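Local coordinates for Lin1840 protein (Listeria innocua serovar 6a, PDB 4ZOC) that acts as a beta-glucosidase in beta-1,2-glucan metabolism, probably releasing beta-D-glucose from terminal, non-reducing beta-D-glucosyl residues, at residues S11-D16 with L82-V87; I19-Q24 with R331-K336; S402-G407 with T437-L442; L462-K467 with Y487-F492. The protein carries 2 engineered substitutions. All blocks are in the same frame, centred on the assembly; numbering follows the deposited sequence. Where two conformers were deposited one is given.

Contact 1: residues S11-D16 with L82-V87; sequences SQMTLD and LGIPLV
M13 meets two aliphatic side chains of the other segment with different parts of its thioether chain. Midway along, its CG presses on one branch of L82, with CG to L82 CD1 at 3.5 Å, and the two side chains run across each other at a slant. Farther out, M13 and I84 point at one another tip to tip. Here M13 CE lies 3.8 Å from I84 CD1, and the sulfur sits equally near: M13 SD to I84 CD1 is also 3.8 Å. The bend at the M13 SD, chi3 83°, turns the terminal methyl so that sulfur and CE both face the same I84 methyl. With CG opposite its own carbonyl carbon (chi1 -60°), L82 carries CD1 outward to M13. This CD1 lies in the angle between M13 and Q12, 4.0 Å from Q12 CB, while L82 CD2 faces the amide end of Q12 with a looser approach. The contact grades from solvent at Q12 to a buried interior at M13 and I84. M13 occupies the break between helix 3-12 and helix 15-21, where T14 starts the second helix as its N-cap. The other segment is the loop leading from helix 66-79 into strand 87-90; Q21 of helix 15-21 and V329 of helix 322-338 also touch M13.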
loop_
_atom_site.group_PDB
_atom_site.type_symbol
_atom_site.label_atom_id
_atom_site.label_comp_id
_atom_site.label_asym_id
_atom_site.label_seq_id
_atom_site.Cartn_x
_atom_site.Cartn_y
_atom_site.Cartn_z
ATOM N N SER A 11 -0.122 39.565 28.333
ATOM C CA SER A 11 -1.136 40.551 28.778
ATOM C C SER A 11 -1.000 41.871 28.121
ATOM O O SER A 11 -2.006 42.458 27.835
ATOM C CB SER A 11 -1.103 40.819 30.250
ATOM O OG SER A 11 -1.191 39.607 30.924
ATOM N N GLN A 12 0.224 42.315 27.891
ATOM C CA GLN A 12 0.525 43.622 27.266
ATOM C C GLN A 12 0.466 43.678 25.752
ATOM O O GLN A 12 0.388 44.781 25.173
ATOM C CB GLN A 12 1.904 44.079 27.673
ATOM C CG GLN A 12 2.064 44.347 29.142
ATOM C CD GLN A 12 3.556 44.619 29.385
ATOM O OE1 GLN A 12 4.408 43.773 29.111
ATOM N NE2 GLN A 12 3.879 45.837 29.776
ATOM N N MET A 13 0.556 42.528 25.085
ATOM C CA MET A 13 0.525 42.515 23.631
ATOM C C MET A 13 -0.836 42.863 23.062
ATOM O O MET A 13 -1.857 42.465 23.571
ATOM C CB MET A 13 1.006 41.128 23.099
ATOM C CG MET A 13 2.476 40.806 23.413
ATOM S SD MET A 13 2.833 39.060 23.155
ATOM C CE MET A 13 3.117 39.034 21.406
ATOM N N THR A 14 -0.851 43.609 21.983
ATOM C CA THR A 14 -2.029 43.874 21.246
ATOM C C THR A 14 -2.458 42.600 20.499
ATOM O O THR A 14 -1.676 41.640 20.344
ATOM C CB THR A 14 -1.858 44.973 20.172
ATOM O OG1 THR A 14 -0.899 44.585 19.163
ATOM C CG2 THR A 14 -1.468 46.344 20.821
ATOM N N LEU A 15 -3.694 42.602 20.035
ATOM C CA LEU A 15 -4.175 41.457 19.234
ATOM C C LEU A 15 -3.236 41.297 18.035
ATOM O O LEU A 15 -2.821 40.185 17.750
ATOM C CB LEU A 15 -5.628 41.630 18.752
ATOM C CG LEU A 15 -6.281 40.467 17.951
ATOM C CD1 LEU A 15 -6.267 39.218 18.796
ATOM C CD2 LEU A 15 -7.682 40.822 17.507
ATOM N N ASP A 16 -2.914 42.381 17.333
ATOM C CA ASP A 16 -2.124 42.248 16.125
ATOM C C ASP A 16 -0.716 41.742 16.446
ATOM O O ASP A 16 -0.121 40.962 15.650
ATOM C CB ASP A 16 -2.049 43.557 15.352
ATOM C CG ASP A 16 -3.237 43.806 14.455
ATOM O OD1 ASP A 16 -4.160 42.972 14.335
ATOM O OD2 ASP A 16 -3.235 44.899 13.823
ATOM N N LEU A 82 7.759 45.580 22.667
ATOM C CA LEU A 82 7.949 44.961 23.981
ATOM C C LEU A 82 9.256 44.214 24.206
ATOM O O LEU A 82 9.490 43.764 25.331
ATOM C CB LEU A 82 6.762 44.038 24.338
ATOM C CG LEU A 82 5.390 44.708 24.394
ATOM C CD1 LEU A 82 4.287 43.663 24.456
ATOM C CD2 LEU A 82 5.287 45.653 25.594
ATOM N N GLY A 83 10.129 44.140 23.186
ATOM C CA GLY A 83 11.425 43.516 23.384
ATOM C C GLY A 83 11.370 41.997 23.316
ATOM O O GLY A 83 12.052 41.316 24.057
ATOM N N ILE A 84 10.517 41.495 22.435
ATOM C CA ILE A 84 10.344 40.021 22.259
ATOM C C ILE A 84 11.245 39.570 21.105
ATOM O O ILE A 84 10.929 39.858 19.911
ATOM C CB ILE A 84 8.887 39.634 21.993
ATOM C CG1 ILE A 84 7.970 40.085 23.123
ATOM C CG2 ILE A 84 8.740 38.116 21.944
ATOM C CD1 ILE A 84 6.503 39.955 22.729
ATOM N N PRO A 85 12.405 38.962 21.445
ATOM C CA PRO A 85 13.342 38.561 20.405
ATOM C C PRO A 85 12.777 37.480 19.519
ATOM O O PRO A 85 11.871 36.753 19.926
ATOM C CB PRO A 85 14.553 37.970 21.177
ATOM C CG PRO A 85 14.302 38.268 22.574
ATOM C CD PRO A 85 12.808 38.432 22.744
ATOM N N LEU A 86 13.307 37.428 18.309
ATOM C CA LEU A 86 13.021 36.348 17.356
ATOM C C LEU A 86 13.619 35.041 17.772
ATOM O O LEU A 86 14.703 34.984 18.367
ATOM C CB LEU A 86 13.592 36.697 15.983
ATOM C CG LEU A 86 12.861 37.811 15.234
ATOM C CD1 LEU A 86 13.731 38.380 14.195
ATOM C CD2 LEU A 86 11.582 37.278 14.621
ATOM N N VAL A 87 12.927 33.947 17.425
ATOM C CA VAL A 87 13.556 32.616 17.555
ATOM C C VAL A 87 13.910 32.116 16.147
ATOM O O VAL A 87 13.131 32.333 15.218
ATOM C CB VAL A 87 12.663 31.567 18.364
ATOM C CG1 VAL A 87 11.254 31.442 17.763
ATOM C CG2 VAL A 87 13.439 30.275 18.498
#

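Contact 2: residues I19-Q24 with R331-K336; sequences IAQCLQ and RMLNLK
Q21 lays its side chain across the flank of helix 322-338, overlapping M332 and L333 on its way to K336. Its CG passes 4.1 Å from M332 CB, and the amide end then comes up against an L333 methyl, OE1 to CD1 at 3.6 Å. A bend in the middle of the chain, chi2 58°, lets the amide follow the surface of the helix instead of running straight into it. K336 arrives from the opposite direction with its chain stretched out beyond CG, and its NZ donates to Q21 OE1 over 2.6 Å. The ammonium lies in the plane of the amide carbonyl, on a lone pair, at a C=O...N angle of 130°. Two backbone carbonyls, G58 O and P85 O, accept from the same nitrogen. This buried lysine thus has three neutral oxygens round its head, a setting consistent with its keeping its charge. M332, one turn earlier on the helix than K336, is bent twice along its chain and brings the CE methyl to within 3.4 Å of Q21 O, so the backbone of the glutamine is covered as well as its side chain. L333 also touches V6, L9 and V10 of helix 3-12, and M332 rests on V266 of strand 266-268. Strand 23-25, following Q21, pairs in parallel with strand 301-302, from which the chain passes through helix 306-316 to helix 322-338. A first strand beside the last, with the helix that follows packed at their junction, is typical of the TIM barrel, the fold of the family 3 N-terminal domain.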
loop_
_atom_site.group_PDB
_atom_site.type_symbol
_atom_site.label_atom_id
_atom_site.label_comp_id
_atom_site.label_asym_id
_atom_site.label_seq_id
_atom_site.Cartn_x
_atom_site.Cartn_y
_atom_site.Cartn_z
ATOM N N ILE A 19 -1.065 37.958 17.071
ATOM C CA ILE A 19 -1.267 37.257 15.800
ATOM C C ILE A 19 0.091 37.064 15.059
ATOM O O ILE A 19 0.426 35.941 14.642
ATOM C CB ILE A 19 -2.295 38.009 14.899
ATOM C CG1 ILE A 19 -3.757 38.006 15.492
ATOM C CG2 ILE A 19 -2.232 37.497 13.436
ATOM C CD1 ILE A 19 -4.719 38.906 14.718
ATOM N N ALA A 20 0.894 38.119 14.917
ATOM C CA ALA A 20 2.152 38.010 14.203
ATOM C C ALA A 20 3.178 37.143 14.895
ATOM O O ALA A 20 4.071 36.567 14.215
ATOM C CB ALA A 20 2.715 39.417 13.942
ATOM N N GLN A 21 3.085 37.038 16.233
ATOM C CA GLN A 21 3.974 36.175 16.995
ATOM C C GLN A 21 3.851 34.732 16.439
ATOM O O GLN A 21 4.776 33.970 16.580
ATOM C CB GLN A 21 3.634 36.194 18.542
ATOM C CG GLN A 21 4.621 35.477 19.436
ATOM C CD GLN A 21 6.048 35.942 19.397
ATOM O OE1 GLN A 21 6.949 35.173 19.734
ATOM N NE2 GLN A 21 6.269 37.231 19.128
ATOM N N CYS A 22 2.715 34.381 15.840
ATOM C CA CYS A 22 2.449 33.056 15.307
ATOM C C CYS A 22 2.840 32.862 13.831
ATOM O O CYS A 22 2.393 31.888 13.214
ATOM C CB CYS A 22 0.955 32.682 15.487
ATOM S SG CYS A 22 0.455 32.691 17.228
ATOM N N LEU A 23 3.682 33.764 13.299
ATOM C CA LEU A 23 4.190 33.723 11.951
ATOM C C LEU A 23 5.724 33.513 11.916
ATOM O O LEU A 23 6.481 34.149 12.648
ATOM C CB LEU A 23 3.850 34.995 11.259
ATOM C CG LEU A 23 4.408 35.156 9.852
ATOM C CD1 LEU A 23 3.732 34.258 8.857
ATOM C CD2 LEU A 23 4.280 36.596 9.481
ATOM N N GLN A 24 6.150 32.611 11.050
ATOM C CA GLN A 24 7.563 32.383 10.751
ATOM C C GLN A 24 7.882 32.734 9.306
ATOM O O GLN A 24 7.165 32.321 8.378
ATOM C CB GLN A 24 7.960 30.915 11.044
ATOM C CG GLN A 24 9.426 30.624 10.923
ATOM C CD GLN A 24 9.680 29.182 11.193
ATOM O OE1 GLN A 24 9.215 28.288 10.424
ATOM N NE2 GLN A 24 10.370 28.901 12.299
ATOM N N ARG A 331 3.006 29.680 24.578
ATOM C CA ARG A 331 3.980 28.655 24.190
ATOM C C ARG A 331 5.259 29.179 23.440
ATOM O O ARG A 331 6.417 28.757 23.751
ATOM C CB ARG A 331 3.262 27.508 23.460
ATOM C CG ARG A 331 2.361 26.712 24.387
ATOM C CD ARG A 331 1.801 25.403 23.769
ATOM N NE ARG A 331 0.806 25.650 22.757
ATOM C CZ ARG A 331 -0.517 25.697 22.941
ATOM N NH1 ARG A 331 -1.327 25.913 21.912
ATOM N NH2 ARG A 331 -1.029 25.481 24.141
ATOM N N MET A 332 5.051 30.112 22.533
ATOM C CA MET A 332 6.141 30.753 21.772
ATOM C C MET A 332 7.086 31.481 22.749
ATOM O O MET A 332 8.303 31.372 22.701
ATOM C CB MET A 332 5.555 31.699 20.713
ATOM C CG MET A 332 5.024 31.027 19.428
ATOM S SD MET A 332 6.415 30.305 18.482
ATOM C CE MET A 332 7.134 31.835 17.817
ATOM N N LEU A 333 6.492 32.264 23.657
ATOM C CA LEU A 333 7.316 33.023 24.590
ATOM C C LEU A 333 8.053 32.062 25.534
ATOM O O LEU A 333 9.250 32.292 25.815
ATOM C CB LEU A 333 6.457 33.991 25.360
ATOM C CG LEU A 333 6.163 35.342 24.726
ATOM C CD1 LEU A 333 6.321 35.541 23.257
ATOM C CD2 LEU A 333 4.925 36.004 25.335
ATOM N N ASN A 334 7.394 30.973 25.979
ATOM C CA ASN A 334 8.029 29.948 26.857
ATOM C C ASN A 334 9.231 29.299 26.147
ATOM O O ASN A 334 10.239 29.182 26.740
ATOM C CB ASN A 334 7.080 28.804 27.297
ATOM C CG ASN A 334 6.181 29.190 28.464
ATOM O OD1 ASN A 334 6.428 30.175 29.135
ATOM N ND2 ASN A 334 5.110 28.454 28.652
ATOM N N LEU A 335 9.115 28.948 24.858
ATOM C CA LEU A 335 10.279 28.486 24.069
ATOM C C LEU A 335 11.418 29.490 24.090
ATOM O O LEU A 335 12.597 29.123 24.300
ATOM C CB LEU A 335 9.852 28.168 22.652
ATOM C CG LEU A 335 10.985 27.818 21.668
ATOM C CD1 LEU A 335 11.775 26.614 22.121
ATOM C CD2 LEU A 335 10.442 27.620 20.254
ATOM N N LYS A 336 11.063 30.763 23.872
ATOM C CA LYS A 336 12.083 31.770 23.781
ATOM C C LYS A 336 12.746 31.880 25.133
ATOM O O LYS A 336 13.981 32.012 25.235
ATOM C CB LYS A 336 11.544 33.099 23.332
ATOM C CG LYS A 336 11.014 33.073 21.932
ATOM C CD LYS A 336 10.274 34.282 21.452
ATOM C CE LYS A 336 10.191 34.176 19.935
ATOM N NZ LYS A 336 9.532 35.304 19.264
#

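Contact 3: residues S402-G407 with T437-L442; sequences SPDILG and TEYTEL
S402 and Y439 join two loops of the glycoside hydrolase family 3 C-terminal domain, one following strand 393-397 and the other following strand 432-436 at the edge of the same mixed sheet. Taken in order, the first segment begins with S402, whose OG is hydrogen-bonded to Y439 OH at 2.6 Å. The serine oxygen sits at the edge of the tyrosine ring, close to its plane, and its CB follows it in to 3.3 Å from Y439 OH. With OG opposite the backbone N (chi1 174°), the hydroxyl lies beside the carbonyl carbon, and it accepts from D404 N over 3.1 Å with an N-H...O angle of 159°. That is an ST turn, and it ties the very oxygen that meets the tyrosine to its own loop. P403 bridges the turn, and its carbonyl takes a weak bond from I405 N, which makes D404 the centre of an inverse gamma turn. D404 then comes to the phenol with its methylene, CB to Y439 OH at 3.8 Å, while its carboxylate is occupied elsewhere, OD1 accepting from N468 ND2. Beyond it, the I405 backbone bonds to G529. Y439 also packs on L399, in the loop just ahead of S402. A water in the plane of the tyrosine ring completes the junction: it accepts from Y439 OH at 2.6 Å and donates to D404 O at 2.7 Å.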
loop_
_atom_site.group_PDB
_atom_site.type_symbol
_atom_site.label_atom_id
_atom_site.label_comp_id
_atom_site.label_asym_id
_atom_site.label_seq_id
_atom_site.Cartn_x
_atom_site.Cartn_y
_atom_site.Cartn_z
ATOM N N SER A 402 32.629 11.920 -8.367
ATOM C CA SER A 402 31.524 12.841 -8.075
ATOM C C SER A 402 31.683 13.429 -6.668
ATOM O O SER A 402 31.859 12.679 -5.699
ATOM C CB SER A 402 30.175 12.161 -8.157
ATOM O OG SER A 402 29.144 13.010 -7.751
ATOM N N PRO A 403 31.495 14.765 -6.555
ATOM C CA PRO A 403 31.480 15.370 -5.216
ATOM C C PRO A 403 30.151 15.243 -4.469
ATOM O O PRO A 403 30.053 15.660 -3.294
ATOM C CB PRO A 403 31.771 16.859 -5.471
ATOM C CG PRO A 403 31.363 17.061 -6.909
ATOM C CD PRO A 403 31.467 15.756 -7.634
ATOM N N ASP A 404 29.138 14.654 -5.128
ATOM C CA ASP A 404 27.792 14.518 -4.548
ATOM C C ASP A 404 27.719 13.300 -3.602
ATOM O O ASP A 404 27.077 12.252 -3.890
ATOM C CB ASP A 404 26.764 14.454 -5.647
ATOM C CG ASP A 404 25.321 14.497 -5.136
ATOM O OD1 ASP A 404 25.054 14.747 -3.929
ATOM O OD2 ASP A 404 24.450 14.227 -5.977
ATOM N N ILE A 405 28.360 13.447 -2.474
ATOM C CA ILE A 405 28.410 12.381 -1.410
ATOM C C ILE A 405 27.984 12.856 -0.036
ATOM O O ILE A 405 28.073 12.074 0.909
ATOM C CB ILE A 405 29.815 11.671 -1.277
ATOM C CG1 ILE A 405 30.964 12.651 -1.388
ATOM C CG2 ILE A 405 29.974 10.636 -2.416
ATOM C CD1 ILE A 405 31.019 13.678 -0.288
ATOM N N LEU A 406 27.427 14.080 0.056
ATOM C CA LEU A 406 27.028 14.662 1.354
ATOM C C LEU A 406 25.618 14.318 1.702
ATOM O O LEU A 406 25.256 14.417 2.871
ATOM C CB LEU A 406 27.166 16.174 1.386
ATOM C CG LEU A 406 28.595 16.741 1.050
ATOM C CD1 LEU A 406 28.590 18.254 1.139
ATOM C CD2 LEU A 406 29.625 16.130 1.932
ATOM N N GLY A 407 24.842 13.856 0.741
ATOM C CA GLY A 407 23.445 13.475 0.959
ATOM C C GLY A 407 22.464 14.542 0.736
ATOM O O GLY A 407 22.787 15.698 0.741
ATOM N N THR A 437 32.531 8.093 -15.059
ATOM C CA THR A 437 31.495 7.983 -16.049
ATOM C C THR A 437 30.336 8.807 -15.547
ATOM O O THR A 437 30.344 9.225 -14.365
ATOM C CB THR A 437 31.021 6.524 -16.280
ATOM O OG1 THR A 437 30.469 5.948 -15.083
ATOM C CG2 THR A 437 32.152 5.676 -16.767
ATOM N N GLU A 438 29.377 9.053 -16.431
ATOM C CA GLU A 438 28.181 9.835 -16.117
ATOM C C GLU A 438 27.141 8.995 -15.369
ATOM O O GLU A 438 27.105 7.755 -15.491
ATOM C CB GLU A 438 27.564 10.404 -17.389
ATOM C CG GLU A 438 28.411 11.456 -18.111
ATOM C CD GLU A 438 27.671 12.010 -19.292
ATOM O OE1 GLU A 438 27.535 11.318 -20.323
ATOM O OE2 GLU A 438 27.153 13.120 -19.161
ATOM N N TYR A 439 26.296 9.664 -14.584
ATOM C CA TYR A 439 25.262 8.934 -13.824
ATOM C C TYR A 439 24.272 8.153 -14.669
ATOM O O TYR A 439 23.762 7.117 -14.196
ATOM C CB TYR A 439 24.466 9.938 -12.981
ATOM C CG TYR A 439 25.150 10.384 -11.704
ATOM C CD1 TYR A 439 26.067 11.420 -11.700
ATOM C CD2 TYR A 439 24.948 9.684 -10.524
ATOM C CE1 TYR A 439 26.642 11.869 -10.542
ATOM C CE2 TYR A 439 25.518 10.115 -9.364
ATOM C CZ TYR A 439 26.403 11.208 -9.385
ATOM O OH TYR A 439 26.933 11.647 -8.215
ATOM N N THR A 440 23.965 8.607 -15.885
ATOM C CA THR A 440 22.886 7.968 -16.646
ATOM C C THR A 440 23.296 7.456 -18.049
ATOM O O THR A 440 22.457 7.079 -18.847
ATOM C CB THR A 440 21.687 8.946 -16.782
ATOM O OG1 THR A 440 22.061 10.060 -17.627
ATOM C CG2 THR A 440 21.255 9.465 -15.423
ATOM N N GLU A 441 24.586 7.490 -18.375
ATOM C CA GLU A 441 25.028 7.134 -19.725
ATOM C C GLU A 441 26.137 6.072 -19.586
ATOM O O GLU A 441 26.840 5.997 -18.559
ATOM C CB GLU A 441 25.567 8.402 -20.476
ATOM C CG GLU A 441 24.639 9.604 -20.654
ATOM C CD GLU A 441 23.512 9.338 -21.590
ATOM O OE1 GLU A 441 23.413 8.135 -22.052
ATOM O OE2 GLU A 441 22.675 10.261 -21.787
ATOM N N LEU A 442 26.298 5.260 -20.623
ATOM C CA LEU A 442 27.461 4.406 -20.795
ATOM C C LEU A 442 27.808 4.407 -22.279
ATOM O O LEU A 442 27.142 3.709 -23.096
ATOM C CB LEU A 442 27.188 2.953 -20.299
ATOM C CG LEU A 442 28.358 2.008 -20.457
ATOM C CD1 LEU A 442 29.559 2.511 -19.654
ATOM C CD2 LEU A 442 28.010 0.607 -20.037
HETATM O O HOH W 1 26.033 10.760 -5.906
#

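Contact 4: residues L462-K467 with Y487-F492; sequences LALGEK and YQLAKF
L462 spreads its two methyls over helix 484-494, within the beta-alpha-beta unit made by strand 459-465, that helix and strand 500-505. CD1 takes L489, lying 3.8 Å from L489 CD2, and the two leucines slide past one another in opposite directions. CD2 goes instead to A490, 3.8 Å from A490 CB and closer still to the backbone, with L462 CD2 to A490 CA at a tight 3.5 Å. The small alanine lets the leucine reach the helix itself. The CG of L462 is turned opposite the backbone N, chi1 175°, which carries both methyls to the helix. Two residues along the strand, L464 adds a looser touch, CD2 to L489 CD2 at 4.3 Å, while A463 between them faces the other side of the sheet. The short axes approach to 9.9 Å and run nearly antiparallel, at 164°, as suits a helix returning the chain across its sheet. One shell out, V500 and I502 of the neighbouring strand support L462, L515 of helix 513-517 touches both L464 and A490, and T437 backs L489. At the strand's end a polar bond also links strand and helix: Q486 OE1 accepts from G465 N.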
loop_
_atom_site.group_PDB
_atom_site.type_symbol
_atom_site.label_atom_id
_atom_site.label_comp_id
_atom_site.label_asym_id
_atom_site.label_seq_id
_atom_site.Cartn_x
_atom_site.Cartn_y
_atom_site.Cartn_z
ATOM N N LEU A 462 34.064 -0.355 -8.304
ATOM C CA LEU A 462 33.054 0.115 -9.223
ATOM C C LEU A 462 32.162 0.977 -8.344
ATOM O O LEU A 462 31.427 0.477 -7.495
ATOM C CB LEU A 462 32.277 -1.048 -9.791
ATOM C CG LEU A 462 31.106 -0.677 -10.695
ATOM C CD1 LEU A 462 31.448 0.302 -11.835
ATOM C CD2 LEU A 462 30.505 -1.928 -11.357
ATOM N N ALA A 463 32.263 2.271 -8.513
ATOM C CA ALA A 463 31.554 3.215 -7.644
ATOM C C ALA A 463 30.302 3.699 -8.334
ATOM O O ALA A 463 30.348 4.531 -9.319
ATOM C CB ALA A 463 32.499 4.388 -7.250
ATOM N N LEU A 464 29.177 3.189 -7.853
ATOM C CA LEU A 464 27.855 3.476 -8.404
ATOM C C LEU A 464 26.985 4.270 -7.471
ATOM O O LEU A 464 27.140 4.249 -6.244
ATOM C CB LEU A 464 27.095 2.170 -8.665
ATOM C CG LEU A 464 27.838 1.147 -9.559
ATOM C CD1 LEU A 464 26.987 -0.129 -9.681
ATOM C CD2 LEU A 464 28.124 1.771 -10.890
ATOM N N GLY A 465 25.980 4.914 -8.023
ATOM C CA GLY A 465 25.013 5.515 -7.083
ATOM C C GLY A 465 24.062 6.558 -7.619
ATOM O O GLY A 465 23.992 6.835 -8.810
ATOM N N GLU A 466 23.230 7.035 -6.690
ATOM C CA GLU A 466 22.273 8.029 -6.986
ATOM C C GLU A 466 22.824 9.431 -6.841
ATOM O O GLU A 466 23.575 9.695 -5.947
ATOM C CB GLU A 466 21.065 7.938 -6.018
ATOM C CG GLU A 466 20.278 6.603 -6.050
ATOM C CD GLU A 466 19.043 6.676 -5.183
ATOM O OE1 GLU A 466 19.200 6.928 -3.956
ATOM O OE2 GLU A 466 17.907 6.478 -5.751
ATOM N N LYS A 467 22.298 10.363 -7.646
ATOM C CA LYS A 467 22.414 11.785 -7.308
ATOM C C LYS A 467 21.529 12.040 -6.112
ATOM O O LYS A 467 20.423 11.458 -6.010
ATOM C CB LYS A 467 21.938 12.684 -8.419
ATOM C CG LYS A 467 22.706 12.560 -9.719
ATOM C CD LYS A 467 22.187 13.580 -10.714
ATOM C CE LYS A 467 23.332 14.338 -11.345
ATOM N NZ LYS A 467 23.028 14.335 -12.783
ATOM N N TYR A 487 23.586 -0.375 -14.195
ATOM C CA TYR A 487 23.519 -1.824 -14.250
ATOM C C TYR A 487 24.256 -2.329 -15.485
ATOM O O TYR A 487 24.989 -3.333 -15.380
ATOM C CB TYR A 487 22.081 -2.367 -14.255
ATOM C CG TYR A 487 21.278 -2.004 -13.022
ATOM C CD1 TYR A 487 21.338 -2.782 -11.918
ATOM C CD2 TYR A 487 20.425 -0.897 -13.004
ATOM C CE1 TYR A 487 20.615 -2.475 -10.766
ATOM C CE2 TYR A 487 19.741 -0.550 -11.849
ATOM C CZ TYR A 487 19.801 -1.356 -10.759
ATOM O OH TYR A 487 19.026 -1.013 -9.648
ATOM N N GLN A 488 24.159 -1.619 -16.600
ATOM C CA GLN A 488 24.934 -2.019 -17.791
ATOM C C GLN A 488 26.436 -1.948 -17.525
ATOM O O GLN A 488 27.194 -2.770 -18.013
ATOM C CB GLN A 488 24.563 -1.184 -19.045
ATOM C CG GLN A 488 23.113 -1.324 -19.506
ATOM C CD GLN A 488 22.704 -0.149 -20.389
ATOM O OE1 GLN A 488 23.522 0.750 -20.739
ATOM N NE2 GLN A 488 21.459 -0.145 -20.793
ATOM N N LEU A 489 26.877 -0.909 -16.854
ATOM C CA LEU A 489 28.291 -0.798 -16.467
ATOM C C LEU A 489 28.750 -1.926 -15.595
ATOM O O LEU A 489 29.819 -2.487 -15.826
ATOM C CB LEU A 489 28.563 0.611 -15.810
ATOM C CG LEU A 489 29.951 0.877 -15.307
ATOM C CD1 LEU A 489 31.017 0.714 -16.387
ATOM C CD2 LEU A 489 30.030 2.321 -14.715
ATOM N N ALA A 490 27.989 -2.292 -14.582
ATOM C CA ALA A 490 28.384 -3.417 -13.708
ATOM C C ALA A 490 28.493 -4.728 -14.533
ATOM O O ALA A 490 29.391 -5.495 -14.356
ATOM C CB ALA A 490 27.362 -3.544 -12.615
ATOM N N LYS A 491 27.549 -4.931 -15.452
ATOM C CA LYS A 491 27.533 -6.070 -16.384
ATOM C C LYS A 491 28.783 -6.058 -17.252
ATOM O O LYS A 491 29.494 -7.065 -17.291
ATOM C CB LYS A 491 26.275 -6.060 -17.242
ATOM C CG LYS A 491 26.030 -7.289 -18.141
ATOM C CD LYS A 491 24.657 -7.204 -18.818
ATOM C CE LYS A 491 24.616 -6.136 -19.914
ATOM N NZ LYS A 491 23.435 -6.354 -20.807
ATOM N N PHE A 492 29.082 -4.919 -17.867
ATOM C CA PHE A 492 30.348 -4.756 -18.590
ATOM C C PHE A 492 31.613 -5.044 -17.801
ATOM O O PHE A 492 32.412 -5.807 -18.266
ATOM C CB PHE A 492 30.409 -3.390 -19.255
ATOM C CG PHE A 492 31.662 -3.165 -20.018
ATOM C CD1 PHE A 492 31.856 -3.773 -21.261
ATOM C CD2 PHE A 492 32.615 -2.307 -19.538
ATOM C CE1 PHE A 492 33.045 -3.551 -21.974
ATOM C CE2 PHE A 492 33.794 -2.099 -20.243
ATOM C CZ PHE A 492 33.993 -2.697 -21.491
#

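Contacts 1 and 2 belong to the TIM-barrel domain and touch each other, sharing helix 15-21; contacts 3 and 4 form a second adjoining pair in the C-terminal domain, with centres 43 to 57 Å from the first. In each pair one contact is fully buried and the other only partly. Their chemistry does not follow that split: buried contact 2 turns on a lysine-amide bond and buried contact 4 is wholly aliphatic, whereas contact 1 is apolar and contact 3 is hydroxyls and water. I84 of contact 1 packs on L333 of contact 2, whose K336 bonds to P85 O of contact 1. Y439 of contact 3 lies against G465 and K467 of contact 4, and Q486 also bonds to Y439 O.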